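PDB 4IC4: oxysterol-binding protein homolog 3 from Saccharomyces cerevisiae, which transfers lipids between membranes without vesicles, carrying them in a hydrophobic pocket of its OSBP-related domain, and helps maintain the distribution of sterols in the cell. Local coordinates for residues 97-102 with 221-226; 136-141 with 154-159; 159-164 with 188-193; 182-187 with 195-200. One frame throughout, in Å; residues are numbered along the deposited sequence.

Interaction 1. Residues 97-102 with 221-226; sequences FVSAFA and FEVHSS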
loop_
_atom_site.group_PDB
_atom_site.type_symbol
_atom_site.label_atom_id
_atom_site.label_comp_id
_atom_site.label_asym_id
_atom_site.label_seq_id
_atom_site.Cartn_x
_atom_site.Cartn_y
_atom_site.Cartn_z
ATOM N N PHE A 97 -7.336 17.308 -6.266
ATOM C CA PHE A 97 -6.055 16.768 -5.836
ATOM C C PHE A 97 -6.216 15.497 -5.011
ATOM O O PHE A 97 -5.358 14.610 -5.048
ATOM C CB PHE A 97 -5.273 17.842 -5.078
ATOM C CG PHE A 97 -4.949 19.037 -5.925
ATOM C CD1 PHE A 97 -5.849 20.090 -6.036
ATOM C CD2 PHE A 97 -3.792 19.061 -6.693
ATOM C CE1 PHE A 97 -5.602 21.150 -6.912
ATOM C CE2 PHE A 97 -3.536 20.114 -7.571
ATOM C CZ PHE A 97 -4.445 21.157 -7.679
ATOM N N VAL A 98 -7.312 15.401 -4.266
ATOM C CA VAL A 98 -7.557 14.192 -3.487
ATOM C C VAL A 98 -7.797 13.059 -4.487
ATOM O O VAL A 98 -7.360 11.929 -4.276
ATOM C CB VAL A 98 -8.785 14.349 -2.560
ATOM C CG1 VAL A 98 -9.105 13.023 -1.883
ATOM C CG2 VAL A 98 -8.504 15.409 -1.508
ATOM N N SER A 99 -8.475 13.368 -5.589
ATOM C CA SER A 99 -8.737 12.363 -6.612
ATOM C C SER A 99 -7.419 11.897 -7.231
ATOM O O SER A 99 -7.213 10.704 -7.455
ATOM C CB SER A 99 -9.648 12.933 -7.700
ATOM O OG SER A 99 -10.929 13.234 -7.174
ATOM N N ALA A 100 -6.527 12.842 -7.509
ATOM C CA ALA A 100 -5.227 12.502 -8.081
ATOM C C ALA A 100 -4.500 11.580 -7.106
ATOM O O ALA A 100 -3.892 10.583 -7.503
ATOM C CB ALA A 100 -4.407 13.773 -8.318
ATOM N N PHE A 101 -4.563 11.921 -5.824
ATOM C CA PHE A 101 -3.915 11.110 -4.801
ATOM C C PHE A 101 -4.495 9.699 -4.781
ATOM O O PHE A 101 -3.756 8.720 -4.729
ATOM C CB PHE A 101 -4.093 11.748 -3.420
ATOM C CG PHE A 101 -3.532 10.919 -2.297
ATOM C CD1 PHE A 101 -2.159 10.876 -2.065
ATOM C CD2 PHE A 101 -4.372 10.153 -1.497
ATOM C CE1 PHE A 101 -1.631 10.078 -1.049
ATOM C CE2 PHE A 101 -3.852 9.349 -0.476
ATOM C CZ PHE A 101 -2.477 9.314 -0.253
ATOM N N ALA A 102 -5.821 9.602 -4.837
ATOM C CA ALA A 102 -6.501 8.311 -4.804
ATOM C C ALA A 102 -6.105 7.373 -5.939
ATOM O O ALA A 102 -6.049 6.157 -5.759
ATOM C CB ALA A 102 -8.010 8.523 -4.812
ATOM N N PHE A 221 -14.749 4.120 -9.650
ATOM C CA PHE A 221 -14.847 4.338 -8.212
ATOM C C PHE A 221 -15.026 5.830 -7.966
ATOM O O PHE A 221 -14.714 6.649 -8.836
ATOM C CB PHE A 221 -13.616 3.779 -7.472
ATOM C CG PHE A 221 -12.424 4.692 -7.454
ATOM C CD1 PHE A 221 -12.144 5.463 -6.328
ATOM C CD2 PHE A 221 -11.553 4.744 -8.536
ATOM C CE1 PHE A 221 -11.007 6.268 -6.277
ATOM C CE2 PHE A 221 -10.413 5.546 -8.498
ATOM C CZ PHE A 221 -10.138 6.310 -7.368
ATOM N N GLU A 222 -15.552 6.183 -6.800
ATOM C CA GLU A 222 -15.789 7.582 -6.492
ATOM C C GLU A 222 -15.160 8.046 -5.188
ATOM O O GLU A 222 -14.961 7.266 -4.256
ATOM C CB GLU A 222 -17.297 7.865 -6.443
ATOM C CG GLU A 222 -18.067 7.401 -7.673
ATOM C CD GLU A 222 -19.486 7.942 -7.712
ATOM O OE1 GLU A 222 -20.203 7.815 -6.699
ATOM O OE2 GLU A 222 -19.886 8.493 -8.761
ATOM N N VAL A 223 -14.841 9.332 -5.144
ATOM C CA VAL A 223 -14.284 9.954 -3.958
ATOM C C VAL A 223 -15.379 10.905 -3.501
ATOM O O VAL A 223 -15.916 11.664 -4.307
ATOM C CB VAL A 223 -13.016 10.763 -4.278
ATOM C CG1 VAL A 223 -12.553 11.516 -3.038
ATOM C CG2 VAL A 223 -11.926 9.830 -4.778
ATOM N N HIS A 224 -15.717 10.858 -2.220
ATOM C CA HIS A 224 -16.771 11.712 -1.688
ATOM C C HIS A 224 -16.289 12.638 -0.587
ATOM O O HIS A 224 -15.529 12.238 0.293
ATOM C CB HIS A 224 -17.920 10.846 -1.167
ATOM C CG HIS A 224 -18.631 10.080 -2.240
ATOM N ND1 HIS A 224 -19.469 10.683 -3.154
ATOM C CD2 HIS A 224 -18.607 8.765 -2.561
ATOM C CE1 HIS A 224 -19.931 9.773 -3.991
ATOM N NE2 HIS A 224 -19.423 8.601 -3.654
ATOM N N SER A 225 -16.745 13.886 -0.647
ATOM C CA SER A 225 -16.388 14.891 0.339
ATOM C C SER A 225 -17.551 15.128 1.287
ATOM O O SER A 225 -18.714 15.038 0.889
ATOM C CB SER A 225 -16.038 16.209 -0.348
ATOM O OG SER A 225 -16.058 17.273 0.586
ATOM N N SER A 226 -17.236 15.436 2.540
ATOM C CA SER A 226 -18.270 15.702 3.529
ATOM C C SER A 226 -19.050 16.963 3.158
ATOM O O SER A 226 -20.104 17.236 3.732
ATOM C CB SER A 226 -17.647 15.865 4.920
ATOM O OG SER A 226 -16.656 16.881 4.931
#
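Helix 97-102 and strand 221-225 run roughly antiparallel, at 140°, with their axes 9.3 Å apart at closest approach and Ser99 standing nearest Val223. Val223 points at the helix and spreads its two methyls over different residues. CG1 meets CG1 of Val98 at 3.9 Å, while CG2 turns to CB of Ala102, 4.1 Å away. Ala102 CB also sits at the edge of the Phe221 ring, in its plane, 4.0 Å from CZ. That ring reaches the helix because CG is held between the backbone N and the carbonyl carbon (chi1 83°). Beta-branched valine suits a strand and offers two methyls at once; alanine, with a single methyl, lets the helix surface come close to both Phe221 and Val223. Ser99 brings its OG to 4.3 Å from Val223 CG2, but its polar needs are met by hydrogen bonds to Ile95 O and Ser231 OG. The contact is therefore a buried, essentially apolar packing of a helix on a strand within the OSBP-related domain. Trp198 of the adjoining strand 195-199 continues the surface against Val98, Phe101 and Ala102, strand 230-235 flanks Phe221 through Ile233 and Phe235, and helix 83-88 packs on Phe97, Ala100 and Phe101.

Interaction 2. Residues 136-141 with 154-159; sequences GFRLIS and FAEHLD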
loop_
_atom_site.group_PDB
_atom_site.type_symbol
_atom_site.label_atom_id
_atom_site.label_comp_id
_atom_site.label_asym_id
_atom_site.label_seq_id
_atom_site.Cartn_x
_atom_site.Cartn_y
_atom_site.Cartn_z
ATOM N N GLY A 136 6.663 15.934 5.294
ATOM C CA GLY A 136 5.938 16.364 6.473
ATOM C C GLY A 136 4.965 15.394 7.109
ATOM O O GLY A 136 4.068 15.824 7.836
ATOM N N PHE A 137 5.120 14.096 6.867
ATOM C CA PHE A 137 4.189 13.157 7.474
ATOM C C PHE A 137 4.854 11.959 8.118
ATOM O O PHE A 137 6.032 11.677 7.897
ATOM C CB PHE A 137 3.158 12.672 6.440
ATOM C CG PHE A 137 3.673 11.602 5.501
ATOM C CD1 PHE A 137 3.716 10.266 5.896
ATOM C CD2 PHE A 137 4.086 11.930 4.211
ATOM C CE1 PHE A 137 4.160 9.271 5.020
ATOM C CE2 PHE A 137 4.532 10.946 3.327
ATOM C CZ PHE A 137 4.569 9.613 3.730
ATOM N N ARG A 138 4.084 11.269 8.944
ATOM C CA ARG A 138 4.557 10.058 9.584
ATOM C C ARG A 138 3.398 9.086 9.504
ATOM O O ARG A 138 2.230 9.483 9.530
ATOM C CB ARG A 138 4.947 10.300 11.039
ATOM C CG ARG A 138 3.796 10.656 11.952
ATOM C CD ARG A 138 4.311 10.926 13.348
ATOM N NE ARG A 138 3.232 11.173 14.294
ATOM C CZ ARG A 138 3.422 11.613 15.532
ATOM N NH1 ARG A 138 4.650 11.853 15.966
ATOM N NH2 ARG A 138 2.385 11.807 16.335
ATOM N N LEU A 139 3.727 7.812 9.402
ATOM C CA LEU A 139 2.715 6.787 9.296
ATOM C C LEU A 139 3.059 5.617 10.196
ATOM O O LEU A 139 4.232 5.301 10.396
ATOM C CB LEU A 139 2.640 6.323 7.836
ATOM C CG LEU A 139 1.875 5.070 7.408
ATOM C CD1 LEU A 139 1.630 5.141 5.901
ATOM C CD2 LEU A 139 2.654 3.810 7.764
ATOM N N ILE A 140 2.033 5.008 10.779
ATOM C CA ILE A 140 2.227 3.810 11.580
ATOM C C ILE A 140 1.173 2.810 11.102
ATOM O O ILE A 140 0.045 3.186 10.779
ATOM C CB ILE A 140 2.081 4.060 13.107
ATOM C CG1 ILE A 140 2.292 2.742 13.859
ATOM C CG2 ILE A 140 0.710 4.625 13.435
ATOM C CD1 ILE A 140 3.646 2.097 13.622
ATOM N N SER A 141 1.558 1.543 11.016
ATOM C CA SER A 141 0.646 0.499 10.581
ATOM C C SER A 141 0.894 -0.767 11.389
ATOM O O SER A 141 1.985 -0.972 11.927
ATOM C CB SER A 141 0.826 0.219 9.085
ATOM O OG SER A 141 2.126 -0.259 8.781
ATOM N N PHE A 154 -2.474 4.628 10.009
ATOM C CA PHE A 154 -2.767 5.976 10.476
ATOM C C PHE A 154 -1.613 6.865 10.038
ATOM O O PHE A 154 -0.489 6.705 10.512
ATOM C CB PHE A 154 -2.915 6.029 11.997
ATOM C CG PHE A 154 -3.294 7.393 12.521
ATOM C CD1 PHE A 154 -4.359 8.094 11.960
ATOM C CD2 PHE A 154 -2.599 7.966 13.580
ATOM C CE1 PHE A 154 -4.727 9.351 12.450
ATOM C CE2 PHE A 154 -2.959 9.221 14.080
ATOM C CZ PHE A 154 -4.027 9.912 13.511
ATOM N N ALA A 155 -1.894 7.784 9.119
ATOM C CA ALA A 155 -0.885 8.707 8.603
ATOM C C ALA A 155 -1.246 10.109 9.069
ATOM O O ALA A 155 -2.415 10.494 9.018
ATOM C CB ALA A 155 -0.852 8.651 7.077
ATOM N N GLU A 156 -0.245 10.861 9.522
ATOM C CA GLU A 156 -0.468 12.216 10.017
ATOM C C GLU A 156 0.502 13.238 9.458
ATOM O O GLU A 156 1.702 12.977 9.349
ATOM C CB GLU A 156 -0.324 12.278 11.534
ATOM C CG GLU A 156 -1.013 11.206 12.317
ATOM C CD GLU A 156 -0.657 11.300 13.784
ATOM O OE1 GLU A 156 -1.203 12.189 14.473
ATOM O OE2 GLU A 156 0.186 10.500 14.240
ATOM N N HIS A 157 -0.044 14.413 9.162
ATOM C CA HIS A 157 0.683 15.566 8.646
ATOM C C HIS A 157 0.109 16.717 9.470
ATOM O O HIS A 157 -0.935 16.564 10.103
ATOM C CB HIS A 157 0.361 15.749 7.159
ATOM C CG HIS A 157 1.072 16.896 6.505
ATOM N ND1 HIS A 157 0.664 18.205 6.645
ATOM C CD2 HIS A 157 2.136 16.920 5.666
ATOM C CE1 HIS A 157 1.444 18.986 5.917
ATOM N NE2 HIS A 157 2.343 18.231 5.313
ATOM N N LEU A 158 0.785 17.857 9.486
ATOM C CA LEU A 158 0.274 18.993 10.241
ATOM C C LEU A 158 -1.105 19.423 9.742
ATOM O O LEU A 158 -1.956 19.849 10.529
ATOM C CB LEU A 158 1.231 20.184 10.126
ATOM C CG LEU A 158 0.728 21.512 10.704
ATOM C CD1 LEU A 158 0.639 21.403 12.215
ATOM C CD2 LEU A 158 1.668 22.639 10.312
ATOM N N ASP A 159 -1.337 19.281 8.439
ATOM C CA ASP A 159 -2.594 19.736 7.851
ATOM C C ASP A 159 -3.622 18.685 7.442
ATOM O O ASP A 159 -4.698 19.030 6.959
ATOM C CB ASP A 159 -2.283 20.636 6.653
ATOM C CG ASP A 159 -1.297 21.738 6.995
ATOM O OD1 ASP A 159 -1.457 22.363 8.064
ATOM O OD2 ASP A 159 -0.367 21.975 6.199
HETATM O O HOH W 1 3.536 18.303 8.662
HETATM O O HOH W 2 -0.668 11.088 17.016
#
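Gly136 carries its carbonyl O to within 3.1 Å of CD2 of the His157 ring, just where a G1 beta bulge, Gly136 and Phe137 opposite Arg132, leads into the strand. A CB on Gly136 would probably clash with His157 NE2, and the residue's positive phi (67°) comes easily to glycine. A water over the centre of one imidazole face donates to Gly136 O and accepts from Leu158 N. In the ring plane, His157 ND1 accepts the N-H of Asp159 at 2.9 Å, which helps to fix the ring's rotation. Beyond this end the strands form a regular antiparallel hairpin: Arg138 and Glu156 exchange backbone bonds, as do Ile140 and Phe154. On the buried face small Ala155 sits beside Leu139, their CB atoms 4.3 Å apart. On the other face Arg138 and Glu156 run side by side. Arg138 NE reaches Glu156 OE2 at 3.1 Å from above the carboxylate plane, the guanidinium and carboxylate planes 52° apart, and NH2 adds a weak bond of 3.3 Å. A second water joins NH2 to OE1, and Trp382 makes a cation-pi contact with the arginine. Both carboxylate oxygens are thus engaged by the arginine or its water, which would probably stabilise the ionised glutamate.

Interaction 3. Residues 159-164 with 188-193; sequences DWECSY and KFKTTG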
loop_
_atom_site.group_PDB
_atom_site.type_symbol
_atom_site.label_atom_id
_atom_site.label_comp_id
_atom_site.label_asym_id
_atom_site.label_seq_id
_atom_site.Cartn_x
_atom_site.Cartn_y
_atom_site.Cartn_z
ATOM N N ASP A 159 -1.337 19.281 8.439
ATOM C CA ASP A 159 -2.594 19.736 7.851
ATOM C C ASP A 159 -3.622 18.685 7.442
ATOM O O ASP A 159 -4.698 19.030 6.959
ATOM C CB ASP A 159 -2.283 20.636 6.653
ATOM C CG ASP A 159 -1.297 21.738 6.995
ATOM O OD1 ASP A 159 -1.457 22.363 8.064
ATOM O OD2 ASP A 159 -0.367 21.975 6.199
ATOM N N TRP A 160 -3.302 17.411 7.628
ATOM C CA TRP A 160 -4.233 16.346 7.269
ATOM C C TRP A 160 -3.818 15.043 7.915
ATOM O O TRP A 160 -2.686 14.886 8.363
ATOM C CB TRP A 160 -4.294 16.143 5.743
ATOM C CG TRP A 160 -2.950 15.915 5.078
ATOM C CD1 TRP A 160 -2.194 16.848 4.429
ATOM C CD2 TRP A 160 -2.204 14.688 5.023
ATOM N NE1 TRP A 160 -1.025 16.282 3.972
ATOM C CE2 TRP A 160 -1.005 14.958 4.324
ATOM C CE3 TRP A 160 -2.432 13.387 5.498
ATOM C CZ2 TRP A 160 -0.033 13.977 4.088
ATOM C CZ3 TRP A 160 -1.460 12.408 5.262
ATOM C CH2 TRP A 160 -0.277 12.712 4.563
ATOM N N GLU A 161 -4.758 14.114 7.986
ATOM C CA GLU A 161 -4.468 12.798 8.530
ATOM C C GLU A 161 -5.336 11.810 7.780
ATOM O O GLU A 161 -6.364 12.179 7.206
ATOM C CB GLU A 161 -4.743 12.734 10.034
ATOM C CG GLU A 161 -6.170 13.024 10.444
ATOM C CD GLU A 161 -6.383 12.826 11.931
ATOM O OE1 GLU A 161 -5.608 13.399 12.729
ATOM O OE2 GLU A 161 -7.327 12.098 12.302
ATOM N N CYS A 162 -4.917 10.552 7.769
ATOM C CA CYS A 162 -5.659 9.529 7.057
ATOM C C CYS A 162 -5.657 8.222 7.833
ATOM O O CYS A 162 -4.630 7.815 8.372
ATOM C CB CYS A 162 -5.031 9.314 5.677
ATOM S SG CYS A 162 -6.045 8.356 4.534
ATOM N N SER A 163 -6.821 7.583 7.904
ATOM C CA SER A 163 -6.976 6.307 8.590
ATOM C C SER A 163 -7.447 5.287 7.557
ATOM O O SER A 163 -8.145 5.629 6.597
ATOM C CB SER A 163 -7.999 6.435 9.717
ATOM O OG SER A 163 -9.257 6.833 9.202
ATOM N N TYR A 164 -7.066 4.032 7.759
ATOM C CA TYR A 164 -7.416 2.987 6.812
ATOM C C TYR A 164 -7.370 1.626 7.482
ATOM O O TYR A 164 -6.382 1.277 8.115
ATOM C CB TYR A 164 -6.411 3.046 5.652
ATOM C CG TYR A 164 -6.686 2.208 4.410
ATOM C CD1 TYR A 164 -7.993 1.948 3.967
ATOM C CD2 TYR A 164 -5.620 1.804 3.592
ATOM C CE1 TYR A 164 -8.219 1.324 2.735
ATOM C CE2 TYR A 164 -5.836 1.183 2.370
ATOM C CZ TYR A 164 -7.132 0.950 1.941
ATOM O OH TYR A 164 -7.324 0.379 0.701
ATOM N N LYS A 188 -8.910 13.257 6.422
ATOM C CA LYS A 188 -9.434 14.414 7.139
ATOM C C LYS A 188 -8.483 15.595 7.018
ATOM O O LYS A 188 -7.287 15.469 7.277
ATOM C CB LYS A 188 -9.623 14.102 8.628
ATOM C CG LYS A 188 -9.934 15.342 9.464
ATOM C CD LYS A 188 -9.989 15.038 10.950
ATOM C CE LYS A 188 -10.216 16.309 11.753
ATOM N NZ LYS A 188 -10.208 16.043 13.215
ATOM N N PHE A 189 -9.018 16.737 6.605
ATOM C CA PHE A 189 -8.232 17.964 6.513
ATOM C C PHE A 189 -8.183 18.503 7.942
ATOM O O PHE A 189 -9.226 18.759 8.541
ATOM C CB PHE A 189 -8.938 18.994 5.626
ATOM C CG PHE A 189 -8.658 18.848 4.160
ATOM C CD1 PHE A 189 -8.041 17.707 3.653
ATOM C CD2 PHE A 189 -9.022 19.861 3.273
ATOM C CE1 PHE A 189 -7.795 17.580 2.284
ATOM C CE2 PHE A 189 -8.781 19.743 1.910
ATOM C CZ PHE A 189 -8.166 18.602 1.413
ATOM N N LYS A 190 -6.987 18.660 8.496
ATOM C CA LYS A 190 -6.863 19.175 9.852
ATOM C C LYS A 190 -6.944 20.696 9.840
ATOM O O LYS A 190 -6.923 21.345 10.886
ATOM C CB LYS A 190 -5.555 18.690 10.483
ATOM C CG LYS A 190 -5.580 17.195 10.788
ATOM C CD LYS A 190 -4.206 16.631 11.104
ATOM C CE LYS A 190 -3.641 17.178 12.398
ATOM N NZ LYS A 190 -2.306 16.589 12.678
ATOM N N THR A 191 -7.056 21.258 8.642
ATOM C CA THR A 191 -7.167 22.702 8.483
ATOM C C THR A 191 -8.623 23.135 8.624
ATOM O O THR A 191 -8.929 24.086 9.342
ATOM C CB THR A 191 -6.692 23.147 7.091
ATOM O OG1 THR A 191 -7.369 22.367 6.096
ATOM C CG2 THR A 191 -5.189 22.977 6.948
ATOM N N THR A 192 -9.516 22.416 7.949
ATOM C CA THR A 192 -10.943 22.745 7.942
ATOM C C THR A 192 -11.857 21.653 8.481
ATOM O O THR A 192 -13.037 21.895 8.746
ATOM C CB THR A 192 -11.404 23.026 6.517
ATOM O OG1 THR A 192 -11.245 21.828 5.743
ATOM C CG2 THR A 192 -10.578 24.139 5.893
ATOM N N GLY A 193 -11.326 20.445 8.612
ATOM C CA GLY A 193 -12.137 19.344 9.091
ATOM C C GLY A 193 -12.871 18.642 7.961
ATOM O O GLY A 193 -13.583 17.667 8.200
HETATM O O HOH W 3 -3.017 14.024 13.445
HETATM O O HOH W 4 -7.338 15.600 14.002
#
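Glu161 and Lys188 are an antiparallel hydrogen-bonded pair in the beta hairpin of strands 160-172 and 177-189, part of the curled beta-barrel wall of the OSBP-related domain. Glu161 N gives its hydrogen to Lys188 O at 3.0 Å, and Lys188 N returns one to Glu161 O. At the neighbouring pair, Trp160 and Phe189 place their rings on the face covered by helix 83-88, where large aromatics can fill the space between helix and strands; Trp160 NE1 is satisfied by Thr86 OG1 and its ring stacks on His157.

From the backbone outward, Lys190 CB lies 3.6 Å from Asp159 O, CG passes over Trp160 CA, and CD rests against the Trp160 carbonyl, 3.6 Å from C. There the chain bends (chi3 67°), bringing NZ round to a hydrogen bond with His157 O and to a water that it shares with Glu161 OE1. The flexible lysine can thus cover a strand with its methylenes and still deliver its ammonium to polar partners. Glu161 and Lys188 lie side by side, CG to CB 4.0 Å, and a further water links OE1 weakly to Lys188 NZ. The carboxylate therefore meets both lysines through water, its charge set between theirs without direct ion pairs. An alanine in place of Glu161 would probably leave the two waters without the carboxylate oxygen that ties them to the lysines, and Lys188 without the opposite charge beside it.

Past the last pair, Lys190 N binds Asp159 O from above the carbonyl plane as the chain turns. Beside it, the CG2 methyl of Thr191 touches Asp159 CB at 3.7 Å.

Interaction 4. Residues 182-187 with 195-200; sequences EGILRL and LFEWTQ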
loop_
_atom_site.group_PDB
_atom_site.type_symbol
_atom_site.label_atom_id
_atom_site.label_comp_id
_atom_site.label_asym_id
_atom_site.label_seq_id
_atom_site.Cartn_x
_atom_site.Cartn_y
_atom_site.Cartn_z
ATOM N N GLU A 182 -10.375 -4.222 0.509
ATOM C CA GLU A 182 -11.656 -3.935 1.140
ATOM C C GLU A 182 -11.430 -3.005 2.319
ATOM O O GLU A 182 -10.699 -3.332 3.258
ATOM C CB GLU A 182 -12.325 -5.230 1.610
ATOM C CG GLU A 182 -12.433 -6.287 0.520
ATOM C CD GLU A 182 -13.179 -7.536 0.968
ATOM O OE1 GLU A 182 -13.133 -7.871 2.170
ATOM O OE2 GLU A 182 -13.799 -8.194 0.104
ATOM N N GLY A 183 -12.063 -1.841 2.270
ATOM C CA GLY A 183 -11.906 -0.879 3.339
ATOM C C GLY A 183 -11.938 0.527 2.788
ATOM O O GLY A 183 -11.508 0.780 1.659
ATOM N N ILE A 184 -12.451 1.447 3.590
ATOM C CA ILE A 184 -12.550 2.835 3.172
ATOM C C ILE A 184 -11.387 3.676 3.675
ATOM O O ILE A 184 -11.048 3.641 4.855
ATOM C CB ILE A 184 -13.865 3.469 3.680
ATOM C CG1 ILE A 184 -15.062 2.701 3.115
ATOM C CG2 ILE A 184 -13.933 4.932 3.268
ATOM C CD1 ILE A 184 -16.399 3.227 3.579
ATOM N N LEU A 185 -10.755 4.409 2.768
ATOM C CA LEU A 185 -9.672 5.295 3.169
ATOM C C LEU A 185 -10.380 6.559 3.634
ATOM O O LEU A 185 -11.161 7.149 2.884
ATOM C CB LEU A 185 -8.744 5.615 1.995
ATOM C CG LEU A 185 -7.901 4.463 1.452
ATOM C CD1 LEU A 185 -8.773 3.582 0.569
ATOM C CD2 LEU A 185 -6.729 5.013 0.648
ATOM N N ARG A 186 -10.107 6.962 4.868
ATOM C CA ARG A 186 -10.738 8.140 5.443
ATOM C C ARG A 186 -9.735 9.260 5.644
ATOM O O ARG A 186 -8.902 9.210 6.554
ATOM C CB ARG A 186 -11.390 7.785 6.780
ATOM C CG ARG A 186 -12.420 6.665 6.688
ATOM C CD ARG A 186 -13.004 6.328 8.052
ATOM N NE ARG A 186 -13.903 5.178 7.997
ATOM C CZ ARG A 186 -15.073 5.169 7.367
ATOM N NH1 ARG A 186 -15.499 6.254 6.735
ATOM N NH2 ARG A 186 -15.819 4.073 7.367
ATOM N N LEU A 187 -9.835 10.273 4.791
ATOM C CA LEU A 187 -8.954 11.425 4.842
ATOM C C LEU A 187 -9.645 12.586 5.547
ATOM O O LEU A 187 -10.821 12.854 5.309
ATOM C CB LEU A 187 -8.578 11.847 3.421
ATOM C CG LEU A 187 -7.894 13.201 3.230
ATOM C CD1 LEU A 187 -6.503 13.167 3.837
ATOM C CD2 LEU A 187 -7.833 13.525 1.742
ATOM N N LEU A 195 -13.845 16.141 5.252
ATOM C CA LEU A 195 -13.517 14.724 5.138
ATOM C C LEU A 195 -13.689 14.212 3.716
ATOM O O LEU A 195 -14.556 14.674 2.975
ATOM C CB LEU A 195 -14.414 13.895 6.063
ATOM C CG LEU A 195 -14.517 14.311 7.531
ATOM C CD1 LEU A 195 -15.479 13.371 8.252
ATOM C CD2 LEU A 195 -13.142 14.279 8.182
ATOM N N PHE A 196 -12.849 13.254 3.341
ATOM C CA PHE A 196 -12.918 12.634 2.023
ATOM C C PHE A 196 -12.849 11.135 2.258
ATOM O O PHE A 196 -12.106 10.669 3.119
ATOM C CB PHE A 196 -11.741 13.071 1.152
ATOM C CG PHE A 196 -11.723 14.539 0.853
ATOM C CD1 PHE A 196 -12.344 15.042 -0.288
ATOM C CD2 PHE A 196 -11.095 15.421 1.723
ATOM C CE1 PHE A 196 -12.335 16.413 -0.555
ATOM C CE2 PHE A 196 -11.082 16.793 1.466
ATOM C CZ PHE A 196 -11.702 17.287 0.325
ATOM N N GLU A 197 -13.628 10.379 1.497
ATOM C CA GLU A 197 -13.642 8.931 1.636
ATOM C C GLU A 197 -13.695 8.249 0.282
ATOM O O GLU A 197 -14.255 8.782 -0.679
ATOM C CB GLU A 197 -14.851 8.487 2.466
ATOM C CG GLU A 197 -14.836 8.944 3.911
ATOM C CD GLU A 197 -16.139 8.634 4.627
ATOM O OE1 GLU A 197 -16.569 7.462 4.600
ATOM O OE2 GLU A 197 -16.731 9.561 5.219
ATOM N N TRP A 198 -13.086 7.071 0.205
ATOM C CA TRP A 198 -13.099 6.292 -1.017
ATOM C C TRP A 198 -12.559 4.898 -0.758
ATOM O O TRP A 198 -11.856 4.662 0.226
ATOM C CB TRP A 198 -12.285 6.987 -2.124
ATOM C CG TRP A 198 -10.787 6.950 -1.970
ATOM C CD1 TRP A 198 -9.932 6.003 -2.462
ATOM C CD2 TRP A 198 -9.969 7.925 -1.312
ATOM N NE1 TRP A 198 -8.631 6.332 -2.153
ATOM C CE2 TRP A 198 -8.626 7.506 -1.447
ATOM C CE3 TRP A 198 -10.242 9.112 -0.619
ATOM C CZ2 TRP A 198 -7.555 8.235 -0.915
ATOM C CZ3 TRP A 198 -9.176 9.839 -0.089
ATOM C CH2 TRP A 198 -7.848 9.395 -0.241
ATOM N N THR A 199 -12.949 3.971 -1.625
ATOM C CA THR A 199 -12.475 2.594 -1.567
ATOM C C THR A 199 -11.567 2.483 -2.783
ATOM O O THR A 199 -11.923 2.949 -3.866
ATOM C CB THR A 199 -13.639 1.589 -1.695
ATOM O OG1 THR A 199 -14.451 1.653 -0.518
ATOM C CG2 THR A 199 -13.112 0.170 -1.863
ATOM N N GLN A 200 -10.386 1.896 -2.620
ATOM C CA GLN A 200 -9.484 1.775 -3.756
ATOM C C GLN A 200 -10.128 0.977 -4.882
ATOM O O GLN A 200 -10.856 0.017 -4.641
ATOM C CB GLN A 200 -8.156 1.146 -3.324
ATOM C CG GLN A 200 -7.267 2.146 -2.598
ATOM C CD GLN A 200 -5.864 1.639 -2.334
ATOM O OE1 GLN A 200 -4.974 2.418 -1.983
ATOM N NE2 GLN A 200 -5.658 0.338 -2.492
HETATM O O HOH W 5 -9.786 0.221 -0.269
HETATM O O HOH W 6 -14.471 -0.783 1.021
#
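Leu185 lies against one face of the Trp198 indole across the beta hairpin of strands 177-189 and 195-199. Its CB stands 4.1 Å from the centroid of the six-membered ring, a CH-pi contact, and CD2 continues to 3.7 Å from CZ2. With chi1 at 73°, Trp198 CG is flanked by N and C of its backbone, swinging the indole toward Leu185. On the same buried face, Leu187 sends CD2 to Phe196 CD2 at 3.8 Å. Leucines suit these places because their branched ends follow the contours of aromatic rings. An alanine at Trp198 would probably open a gap beside Leu185 and remove the surface on which Val98, Phe101 and Ala102 of helix 94-104 pack.

Backbone bonds at two pairs, Leu185 with Trp198 and Leu187 with Phe196, set this register; Trp198 N to Leu185 O is weak. On the more exposed face Arg186 NH1 forms a 2.7 Å salt bridge with Glu197 OE1, weak as a hydrogen bond because bent to 117°. Ile184 CB covers one guanidinium face, fitting an apolar side chain to the flat cation. At the far end one water bridges Gly183 N and Thr199 OG1; another donates to Gly183 O at 2.6 Å and accepts from Gln200 N.

In the fold
All four contacts belong to the OSBP-related domain and reach the wall of its beta barrel. Interactions 2 and 3 come in series along the chain and share Asp159; their centres are about 10 Å apart, and strands 150-157 and 160-172 are neighbours. Interactions 3 and 4 both use strand 177-189, their centres about 12 Å apart, and their segments alternate along the chain. Interaction 1, whose segments enclose all the others in sequence, lies about 8 Å from interaction 4, centre to centre, since strands 195-199 and 214-225 pair. The hairpins thus build up the wall strand by strand, and helix 94-104 packs against this wall in the domain that binds sterols and phospholipids.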